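Local coordinates for nitrate reductase (PDB 5YLY), which carries out the first step of nitrate assimilation, and in this FAD-bound cytochrome b5 reductase domain probably passes electrons from NADH towards the heme, at residues A[47-53]-A[102-108]; A[84-90]-A[122-127]. One frame throughout, in Å; residues are numbered along the deposited sequence.

Contact 1. Residues A[47-53]-A[102-108]. With FAD (flavin-adenine dinucleotide), chain C.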
loop_
_atom_site.group_PDB
_atom_site.type_symbol
_atom_site.label_atom_id
_atom_site.label_comp_id
_atom_site.label_asym_id
_atom_site.label_seq_id
_atom_site.Cartn_x
_atom_site.Cartn_y
_atom_site.Cartn_z
ATOM N N ASP A 47 -8.262 -11.003 11.712
ATOM C CA ASP A 47 -7.896 -9.625 12.064
ATOM C C ASP A 47 -7.692 -8.708 10.867
ATOM O O ASP A 47 -7.014 -7.678 11.005
ATOM C CB ASP A 47 -6.664 -9.605 12.975
ATOM C CG ASP A 47 -5.376 -10.132 12.365
ATOM O OD1 ASP A 47 -5.427 -10.676 11.232
ATOM O OD2 ASP A 47 -4.332 -10.050 13.037
ATOM N N VAL A 48 -8.236 -9.085 9.677
ATOM C CA VAL A 48 -8.188 -8.244 8.480
ATOM C C VAL A 48 -9.619 -8.126 7.979
ATOM O O VAL A 48 -10.287 -9.152 7.781
ATOM C CB VAL A 48 -7.224 -8.742 7.367
ATOM C CG1 VAL A 48 -7.194 -7.759 6.188
ATOM C CG2 VAL A 48 -5.811 -8.967 7.925
ATOM N N THR A 49 -10.093 -6.884 7.819
ATOM C CA THR A 49 -11.445 -6.617 7.327
ATOM C C THR A 49 -11.417 -5.739 6.119
ATOM O O THR A 49 -10.618 -4.788 6.054
ATOM C CB THR A 49 -12.316 -6.009 8.443
ATOM O OG1 THR A 49 -12.388 -6.934 9.544
ATOM C CG2 THR A 49 -13.763 -5.685 7.959
ATOM N N LEU A 50 -12.323 -6.028 5.153
ATOM C CA LEU A 50 -12.509 -5.170 3.977
ATOM C C LEU A 50 -13.728 -4.297 4.263
ATOM O O LEU A 50 -14.793 -4.811 4.641
ATOM C CB LEU A 50 -12.732 -5.982 2.681
ATOM C CG LEU A 50 -12.875 -5.110 1.423
ATOM C CD1 LEU A 50 -12.149 -5.706 0.192
ATOM C CD2 LEU A 50 -14.380 -4.753 1.138
ATOM N N PHE A 51 -13.558 -2.978 4.140
ATOM C CA PHE A 51 -14.637 -2.019 4.352
ATOM C C PHE A 51 -14.977 -1.447 2.992
ATOM O O PHE A 51 -14.103 -0.878 2.336
ATOM C CB PHE A 51 -14.184 -0.880 5.292
ATOM C CG PHE A 51 -13.863 -1.365 6.676
ATOM C CD1 PHE A 51 -14.859 -1.462 7.643
ATOM C CD2 PHE A 51 -12.577 -1.792 6.998
ATOM C CE1 PHE A 51 -14.561 -1.934 8.924
ATOM C CE2 PHE A 51 -12.280 -2.293 8.266
ATOM C CZ PHE A 51 -13.279 -2.367 9.226
ATOM N N ARG A 52 -16.240 -1.587 2.569
ATOM C CA ARG A 52 -16.635 -1.068 1.269
ATOM C C ARG A 52 -17.448 0.172 1.501
ATOM O O ARG A 52 -18.539 0.085 2.068
ATOM C CB ARG A 52 -17.436 -2.129 0.480
ATOM C CG ARG A 52 -17.863 -1.621 -0.919
ATOM C CD ARG A 52 -18.156 -2.793 -1.871
ATOM N NE ARG A 52 -16.936 -3.581 -2.112
ATOM C CZ ARG A 52 -16.849 -4.909 -2.045
ATOM N NH1 ARG A 52 -17.929 -5.644 -1.789
ATOM N NH2 ARG A 52 -15.685 -5.516 -2.270
ATOM N N PHE A 53 -16.910 1.333 1.110
ATOM C CA PHE A 53 -17.544 2.625 1.339
ATOM C C PHE A 53 -18.126 3.160 0.067
ATOM O O PHE A 53 -17.448 3.191 -0.957
ATOM C CB PHE A 53 -16.541 3.660 1.920
ATOM C CG PHE A 53 -16.230 3.466 3.380
ATOM C CD1 PHE A 53 -17.097 3.942 4.362
ATOM C CD2 PHE A 53 -15.081 2.791 3.777
ATOM C CE1 PHE A 53 -16.803 3.771 5.715
ATOM C CE2 PHE A 53 -14.783 2.639 5.134
ATOM C CZ PHE A 53 -15.640 3.139 6.089
ATOM N N PHE A 102 -15.250 2.583 -2.867
ATOM C CA PHE A 102 -13.853 2.193 -2.695
ATOM C C PHE A 102 -13.805 1.144 -1.606
ATOM O O PHE A 102 -14.658 1.129 -0.690
ATOM C CB PHE A 102 -12.899 3.361 -2.396
ATOM C CG PHE A 102 -13.151 4.109 -1.104
ATOM C CD1 PHE A 102 -12.576 3.689 0.083
ATOM C CD2 PHE A 102 -13.968 5.231 -1.080
ATOM C CE1 PHE A 102 -12.820 4.380 1.288
ATOM C CE2 PHE A 102 -14.187 5.943 0.108
ATOM C CZ PHE A 102 -13.603 5.529 1.285
ATOM N N ASP A 103 -12.781 0.306 -1.676
ATOM C CA ASP A 103 -12.590 -0.758 -0.694
ATOM C C ASP A 103 -11.345 -0.470 0.089
ATOM O O ASP A 103 -10.329 -0.187 -0.523
ATOM C CB ASP A 103 -12.361 -2.093 -1.426
ATOM C CG ASP A 103 -13.563 -2.661 -2.130
ATOM O OD1 ASP A 103 -14.651 -2.046 -2.039
ATOM O OD2 ASP A 103 -13.405 -3.688 -2.815
ATOM N N LEU A 104 -11.389 -0.650 1.414
ATOM C CA LEU A 104 -10.204 -0.500 2.248
ATOM C C LEU A 104 -9.941 -1.868 2.823
ATOM O O LEU A 104 -10.863 -2.478 3.362
ATOM C CB LEU A 104 -10.424 0.440 3.456
ATOM C CG LEU A 104 -10.843 1.848 3.214
ATOM C CD1 LEU A 104 -10.987 2.541 4.573
ATOM C CD2 LEU A 104 -9.812 2.598 2.294
ATOM N N VAL A 105 -8.689 -2.322 2.779
ATOM C CA VAL A 105 -8.318 -3.570 3.455
ATOM C C VAL A 105 -7.532 -3.105 4.665
ATOM O O VAL A 105 -6.520 -2.418 4.515
ATOM C CB VAL A 105 -7.541 -4.512 2.500
ATOM C CG1 VAL A 105 -6.871 -5.648 3.269
ATOM C CG2 VAL A 105 -8.484 -5.053 1.441
ATOM N N VAL A 106 -8.047 -3.401 5.878
ATOM C CA VAL A 106 -7.489 -2.874 7.106
ATOM C C VAL A 106 -7.087 -3.977 8.078
ATOM O O VAL A 106 -7.891 -4.843 8.415
ATOM C CB VAL A 106 -8.450 -1.815 7.775
ATOM C CG1 VAL A 106 -7.855 -1.230 9.061
ATOM C CG2 VAL A 106 -8.834 -0.687 6.796
ATOM N N LYS A 107 -5.851 -3.900 8.564
ATOM C CA LYS A 107 -5.376 -4.788 9.633
ATOM C C LYS A 107 -5.946 -4.221 10.958
ATOM O O LYS A 107 -5.690 -3.058 11.301
ATOM C CB LYS A 107 -3.830 -4.780 9.667
ATOM C CG LYS A 107 -3.234 -5.632 10.814
ATOM C CD LYS A 107 -3.407 -7.117 10.608
ATOM C CE LYS A 107 -2.277 -7.880 11.285
ATOM N NZ LYS A 107 -2.274 -9.309 10.871
ATOM N N ILE A 108 -6.722 -5.029 11.693
ATOM C CA ILE A 108 -7.324 -4.593 12.962
ATOM C C ILE A 108 -6.385 -4.904 14.106
ATOM O O ILE A 108 -6.056 -6.066 14.335
ATOM C CB ILE A 108 -8.763 -5.186 13.175
ATOM C CG1 ILE A 108 -9.649 -5.106 11.895
ATOM C CG2 ILE A 108 -9.465 -4.531 14.381
ATOM C CD1 ILE A 108 -9.871 -3.717 11.249
HETATM P PA FAD C . -2.483 3.364 16.358
HETATM O O1A FAD C . -3.368 3.711 17.496
HETATM O O2A FAD C . -2.041 4.542 15.522
HETATM O O5B FAD C . -1.221 2.527 16.943
HETATM C C5B FAD C . 0.115 2.810 16.473
HETATM C C4B FAD C . 0.832 1.528 16.127
HETATM O O4B FAD C . 0.842 0.624 17.255
HETATM C C3B FAD C . 0.224 0.705 15.001
HETATM O O3B FAD C . 0.525 1.247 13.717
HETATM C C2B FAD C . 0.855 -0.669 15.240
HETATM O O2B FAD C . 2.128 -0.794 14.618
HETATM C C1B FAD C . 0.994 -0.706 16.776
HETATM N N9A FAD C . 0.026 -1.571 17.452
HETATM C C8A FAD C . -1.031 -1.173 18.228
HETATM N N7A FAD C . -1.762 -2.162 18.687
HETATM C C5A FAD C . -1.149 -3.291 18.168
HETATM C C6A FAD C . -1.471 -4.664 18.232
HETATM N N6A FAD C . -2.627 -5.132 18.710
HETATM N N1A FAD C . -0.630 -5.538 17.633
HETATM C C2A FAD C . 0.433 -5.059 16.973
HETATM N N3A FAD C . 0.807 -3.787 16.800
HETATM C C4A FAD C . -0.032 -2.946 17.423
HETATM N N1 FAD C . -3.296 0.430 7.155
HETATM C C2 FAD C . -4.150 -0.560 6.745
HETATM O O2 FAD C . -4.563 -1.406 7.552
HETATM N N3 FAD C . -4.560 -0.610 5.403
HETATM C C4 FAD C . -4.167 0.272 4.399
HETATM O O4 FAD C . -4.645 0.200 3.283
HETATM C C4X FAD C . -3.231 1.304 4.840
HETATM N N5 FAD C . -2.779 2.154 3.950
HETATM C C5X FAD C . -1.854 3.114 4.368
HETATM C C6 FAD C . -1.338 4.009 3.420
HETATM C C7 FAD C . -0.415 4.988 3.786
HETATM C C7M FAD C . 0.134 5.905 2.722
HETATM C C8 FAD C . 0.013 5.081 5.139
HETATM C C8M FAD C . 0.977 6.164 5.585
HETATM C C9 FAD C . -0.484 4.177 6.078
HETATM C C9A FAD C . -1.418 3.200 5.706
HETATM N N10 FAD C . -1.972 2.280 6.651
HETATM C C10 FAD C . -2.862 1.304 6.252
HETATM C "C1'" FAD C . -1.734 2.418 8.099
HETATM C "C2'" FAD C . -2.772 3.304 8.790
HETATM O "O2'" FAD C . -2.563 4.679 8.461
HETATM C "C3'" FAD C . -2.760 3.155 10.312
HETATM O "O3'" FAD C . -1.474 3.489 10.820
HETATM C "C4'" FAD C . -3.213 1.782 10.814
HETATM O "O4'" FAD C . -4.573 1.575 10.431
HETATM C "C5'" FAD C . -3.088 1.613 12.316
HETATM O "O5'" FAD C . -3.687 2.756 12.963
HETATM P P FAD C . -4.432 2.623 14.383
HETATM O O1P FAD C . -5.079 3.913 14.713
HETATM O O2P FAD C . -5.300 1.389 14.409
HETATM O O3P FAD C . -3.203 2.352 15.352
#

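Contact 2. Residues A[84-90]-A[122-127]. With FAD (flavin-adenine dinucleotide), chain C.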
loop_
_atom_site.group_PDB
_atom_site.type_symbol
_atom_site.label_atom_id
_atom_site.label_comp_id
_atom_site.label_asym_id
_atom_site.label_seq_id
_atom_site.Cartn_x
_atom_site.Cartn_y
_atom_site.Cartn_z
ATOM N N GLU A 84 -13.733 13.192 20.169
ATOM C CA GLU A 84 -12.364 13.117 19.690
ATOM C C GLU A 84 -12.409 12.786 18.213
ATOM O O GLU A 84 -13.133 11.872 17.814
ATOM C CB GLU A 84 -11.599 12.019 20.449
ATOM C CG GLU A 84 -10.117 11.930 20.121
ATOM C CD GLU A 84 -9.363 10.748 20.704
ATOM O OE1 GLU A 84 -9.959 9.971 21.486
ATOM O OE2 GLU A 84 -8.166 10.601 20.367
ATOM N N VAL A 85 -11.654 13.533 17.406
ATOM C CA VAL A 85 -11.556 13.267 15.962
ATOM C C VAL A 85 -10.291 12.430 15.774
ATOM O O VAL A 85 -9.223 12.835 16.243
ATOM C CB VAL A 85 -11.529 14.568 15.118
ATOM C CG1 VAL A 85 -11.546 14.253 13.630
ATOM C CG2 VAL A 85 -12.688 15.492 15.472
ATOM N N VAL A 86 -10.413 11.244 15.126
ATOM C CA VAL A 86 -9.286 10.335 14.907
ATOM C C VAL A 86 -9.169 10.173 13.400
ATOM O O VAL A 86 -10.183 9.944 12.738
ATOM C CB VAL A 86 -9.488 8.955 15.621
ATOM C CG1 VAL A 86 -8.246 8.067 15.484
ATOM C CG2 VAL A 86 -9.858 9.145 17.096
ATOM N N MET A 87 -7.949 10.318 12.879
ATOM C CA MET A 87 -7.659 10.300 11.444
ATOM C C MET A 87 -6.433 9.435 11.153
ATOM O O MET A 87 -5.454 9.513 11.912
ATOM C CB MET A 87 -7.425 11.778 11.035
ATOM C CG MET A 87 -6.919 12.038 9.612
ATOM S SD MET A 87 -6.093 13.679 9.606
ATOM C CE MET A 87 -4.455 13.220 10.100
ATOM N N ARG A 88 -6.465 8.656 10.034
ATOM C CA ARG A 88 -5.337 7.844 9.579
ATOM C C ARG A 88 -5.330 7.828 8.058
ATOM O O ARG A 88 -6.395 7.977 7.442
ATOM C CB ARG A 88 -5.391 6.392 10.111
ATOM C CG ARG A 88 -5.322 6.237 11.630
ATOM C CD ARG A 88 -3.974 6.595 12.238
ATOM N NE ARG A 88 -3.946 6.309 13.676
ATOM C CZ ARG A 88 -4.209 7.179 14.654
ATOM N NH1 ARG A 88 -4.539 8.435 14.371
ATOM N NH2 ARG A 88 -4.157 6.796 15.920
ATOM N N ALA A 89 -4.147 7.609 7.468
ATOM C CA ALA A 89 -3.969 7.473 6.026
ATOM C C ALA A 89 -4.322 6.051 5.569
ATOM O O ALA A 89 -3.995 5.101 6.261
ATOM C CB ALA A 89 -2.526 7.758 5.655
ATOM N N TYR A 90 -4.967 5.910 4.399
ATOM C CA TYR A 90 -5.279 4.597 3.798
ATOM C C TYR A 90 -5.152 4.691 2.297
ATOM O O TYR A 90 -5.530 5.707 1.687
ATOM C CB TYR A 90 -6.688 4.063 4.156
ATOM C CG TYR A 90 -6.802 3.762 5.624
ATOM C CD1 TYR A 90 -6.315 2.560 6.153
ATOM C CD2 TYR A 90 -7.274 4.725 6.517
ATOM C CE1 TYR A 90 -6.302 2.329 7.528
ATOM C CE2 TYR A 90 -7.321 4.472 7.892
ATOM C CZ TYR A 90 -6.780 3.303 8.395
ATOM O OH TYR A 90 -6.742 3.136 9.760
ATOM N N LYS A 122 -6.006 2.536 17.771
ATOM C CA LYS A 122 -7.178 3.401 17.932
ATOM C C LYS A 122 -8.168 3.391 16.740
ATOM O O LYS A 122 -9.335 3.047 16.927
ATOM C CB LYS A 122 -6.732 4.834 18.273
ATOM C CG LYS A 122 -7.864 5.749 18.734
ATOM C CD LYS A 122 -7.399 6.810 19.726
ATOM C CE LYS A 122 -6.537 7.906 19.138
ATOM N NZ LYS A 122 -6.007 8.814 20.202
ATOM N N PHE A 123 -7.719 3.798 15.547
ATOM C CA PHE A 123 -8.589 3.922 14.393
ATOM C C PHE A 123 -8.980 2.589 13.746
ATOM O O PHE A 123 -10.131 2.474 13.296
ATOM C CB PHE A 123 -8.001 4.883 13.366
ATOM C CG PHE A 123 -9.057 5.464 12.458
ATOM C CD1 PHE A 123 -10.057 6.296 12.969
ATOM C CD2 PHE A 123 -9.094 5.129 11.106
ATOM C CE1 PHE A 123 -11.058 6.802 12.135
ATOM C CE2 PHE A 123 -10.074 5.665 10.269
ATOM C CZ PHE A 123 -11.040 6.510 10.787
ATOM N N SER A 124 -8.074 1.582 13.707
ATOM C CA SER A 124 -8.482 0.282 13.140
ATOM C C SER A 124 -9.632 -0.354 13.974
ATOM O O SER A 124 -10.537 -0.947 13.387
ATOM C CB SER A 124 -7.303 -0.669 12.960
ATOM O OG SER A 124 -6.649 -0.917 14.191
ATOM N N GLN A 125 -9.647 -0.156 15.320
ATOM C CA GLN A 125 -10.756 -0.662 16.145
ATOM C C GLN A 125 -12.011 0.206 15.926
ATOM O O GLN A 125 -13.122 -0.324 15.910
ATOM C CB GLN A 125 -10.382 -0.747 17.636
ATOM C CG GLN A 125 -9.298 -1.757 17.911
ATOM C CD GLN A 125 -8.865 -1.730 19.356
ATOM O OE1 GLN A 125 -9.362 -2.493 20.176
ATOM N NE2 GLN A 125 -7.910 -0.874 19.700
ATOM N N ILE A 126 -11.837 1.533 15.698
ATOM C CA ILE A 126 -12.983 2.397 15.391
ATOM C C ILE A 126 -13.659 1.876 14.121
ATOM O O ILE A 126 -14.878 1.705 14.104
ATOM C CB ILE A 126 -12.577 3.892 15.284
ATOM C CG1 ILE A 126 -12.328 4.471 16.701
ATOM C CG2 ILE A 126 -13.651 4.713 14.534
ATOM C CD1 ILE A 126 -11.501 5.776 16.695
ATOM N N LEU A 127 -12.858 1.618 13.060
ATOM C CA LEU A 127 -13.366 1.087 11.798
ATOM C C LEU A 127 -14.045 -0.263 12.016
ATOM O O LEU A 127 -15.192 -0.433 11.615
ATOM C CB LEU A 127 -12.232 0.940 10.782
ATOM C CG LEU A 127 -11.614 2.259 10.268
ATOM C CD1 LEU A 127 -10.437 1.945 9.321
ATOM C CD2 LEU A 127 -12.683 3.112 9.535
HETATM P PA FAD C . -2.483 3.364 16.358
HETATM O O1A FAD C . -3.368 3.711 17.496
HETATM O O2A FAD C . -2.041 4.542 15.522
HETATM O O5B FAD C . -1.221 2.527 16.943
HETATM C C5B FAD C . 0.115 2.810 16.473
HETATM C C4B FAD C . 0.832 1.528 16.127
HETATM O O4B FAD C . 0.842 0.624 17.255
HETATM C C3B FAD C . 0.224 0.705 15.001
HETATM O O3B FAD C . 0.525 1.247 13.717
HETATM C C2B FAD C . 0.855 -0.669 15.240
HETATM O O2B FAD C . 2.128 -0.794 14.618
HETATM C C1B FAD C . 0.994 -0.706 16.776
HETATM N N9A FAD C . 0.026 -1.571 17.452
HETATM C C8A FAD C . -1.031 -1.173 18.228
HETATM N N7A FAD C . -1.762 -2.162 18.687
HETATM C C5A FAD C . -1.149 -3.291 18.168
HETATM C C6A FAD C . -1.471 -4.664 18.232
HETATM N N6A FAD C . -2.627 -5.132 18.710
HETATM N N1A FAD C . -0.630 -5.538 17.633
HETATM C C2A FAD C . 0.433 -5.059 16.973
HETATM N N3A FAD C . 0.807 -3.787 16.800
HETATM C C4A FAD C . -0.032 -2.946 17.423
HETATM N N1 FAD C . -3.296 0.430 7.155
HETATM C C2 FAD C . -4.150 -0.560 6.745
HETATM O O2 FAD C . -4.563 -1.406 7.552
HETATM N N3 FAD C . -4.560 -0.610 5.403
HETATM C C4 FAD C . -4.167 0.272 4.399
HETATM O O4 FAD C . -4.645 0.200 3.283
HETATM C C4X FAD C . -3.231 1.304 4.840
HETATM N N5 FAD C . -2.779 2.154 3.950
HETATM C C5X FAD C . -1.854 3.114 4.368
HETATM C C6 FAD C . -1.338 4.009 3.420
HETATM C C7 FAD C . -0.415 4.988 3.786
HETATM C C7M FAD C . 0.134 5.905 2.722
HETATM C C8 FAD C . 0.013 5.081 5.139
HETATM C C8M FAD C . 0.977 6.164 5.585
HETATM C C9 FAD C . -0.484 4.177 6.078
HETATM C C9A FAD C . -1.418 3.200 5.706
HETATM N N10 FAD C . -1.972 2.280 6.651
HETATM C C10 FAD C . -2.862 1.304 6.252
HETATM C "C1'" FAD C . -1.734 2.418 8.099
HETATM C "C2'" FAD C . -2.772 3.304 8.790
HETATM O "O2'" FAD C . -2.563 4.679 8.461
HETATM C "C3'" FAD C . -2.760 3.155 10.312
HETATM O "O3'" FAD C . -1.474 3.489 10.820
HETATM C "C4'" FAD C . -3.213 1.782 10.814
HETATM O "O4'" FAD C . -4.573 1.575 10.431
HETATM C "C5'" FAD C . -3.088 1.613 12.316
HETATM O "O5'" FAD C . -3.687 2.756 12.963
HETATM P P FAD C . -4.432 2.623 14.383
HETATM O O1P FAD C . -5.079 3.913 14.713
HETATM O O2P FAD C . -5.300 1.389 14.409
HETATM O O3P FAD C . -3.203 2.352 15.352
#

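Contact 1. Residues A[47-53]-A[102-108]
Asp47 and Lys107 open an antiparallel strand pair, the segment axes running at 159°: Lys107 NZ makes a salt bridge to Asp47 OD2 at 3.1 Å, approaching 41° out of the carboxylate plane, with Asp205 a second anion for the ammonium. Val48 packs CG1 on CG1 of Val105, 3.6 Å apart. Thr49 makes a hydrogen-bonded pair with Val106, while its OG1 turns to Glu128. Leu50 lays CD1 against CG2 of Val105 at 3.9 Å, and its CD2 lies over the rim of one face of the Arg52 guanidinium. Phe51 exchanges backbone bonds with Leu104 and presents its ring edge to Val106 CB and Ile108 CD1. Arg52 bends at its third torsion (chi3 -64°), bringing the guanidinium back side-on to a tilted Asp103 carboxylate: NE reaches OD1 on the syn side at 2.8 Å, NH2 meets OD2 from above the carboxylate plane at 3.0 Å, and NH1 pairs with Glu40. Phe53 sets CB over a face of the Phe102 ring, 3.8 Å from its centroid, a CH-pi contact; the rings barely overlap. In the FAD-binding beta barrel, strand 34-43 flanks 48-54 on the side away from 101-107, and helix 122-129 packs against Phe51, Val106 and Ile108.

Contact 2. Residues A[84-90]-A[122-127]
The Phe123 ring receives Tyr90 OH at its edge, in plane, 3.4 Å from CD2, and Phe123 CD2 in turn lies at the edge of the Tyr90 ring, one face of which carries FAD O2'. The Arg88 guanidinium has FAD O1A at its edge and Phe123 CB obliquely near it. This is the flavin-binding Arg-x-Tyr motif of the ferredoxin reductase-like family, Arg88-Ala89-Tyr90, set against the N-terminal end of helix 122-129; the 122-127 and 85-90 axes lie at 99°. With CG beside its own backbone N (chi1 -62°), Arg88 passes CG along Phe123 CB at 3.5 Å and then bends to the pyrophosphate in three weak, bent bonds, NE to O1P (2.8 Å) and NE and NH2 both to O2A; NH1 ties back to Met87 O. Replacing Arg88 by an alanine would probably leave O1P and O2A short of positive charge and uncover Phe123 CB. The helix end supplies straighter bonds, Lys122 N to O1A, Phe123 N to O1P and Ser124 N to O2P, a grip that its dipole probably strengthens; Ser124 OG joins its own N on O2P. Farther out, Val86 CG1 touches Phe123 CD1 at 3.6 Å and Val86 CG2 meets Ile126 CD1. At the exposed end Glu84 is poorly ordered, but Lys122 NZ makes a salt bridge to the syn lone pair of Glu84 OE2, 2.8 Å away.

Contacts 1 and 2, their centres about 12 Å apart, hold one FAD molecule and overlap at its isoalloxazine. The two hydrogen bonds from strand 102-107 to the pyrimidine ring both use backbone atoms, FAD N3 to Val105 O at 2.8 Å and Lys107 N to FAD O2 at 3.0 Å, with the Val106 side chain packing on O2. Contact 2 meets the flavin through Tyr90 CD1, 3.6 Å from FAD C4X, and continues along the ribityl chain, Tyr90 OH lying 2.8 Å from FAD O4', to the pyrophosphate. Ile108 CD1 packs at 3.6 Å on Ser124 O. The sheet's two edge strands meet directly, Leu104 CD2 3.9 Å from Tyr90 CB, consistent with closure of the barrel; FAD and helix 122-129 touch both.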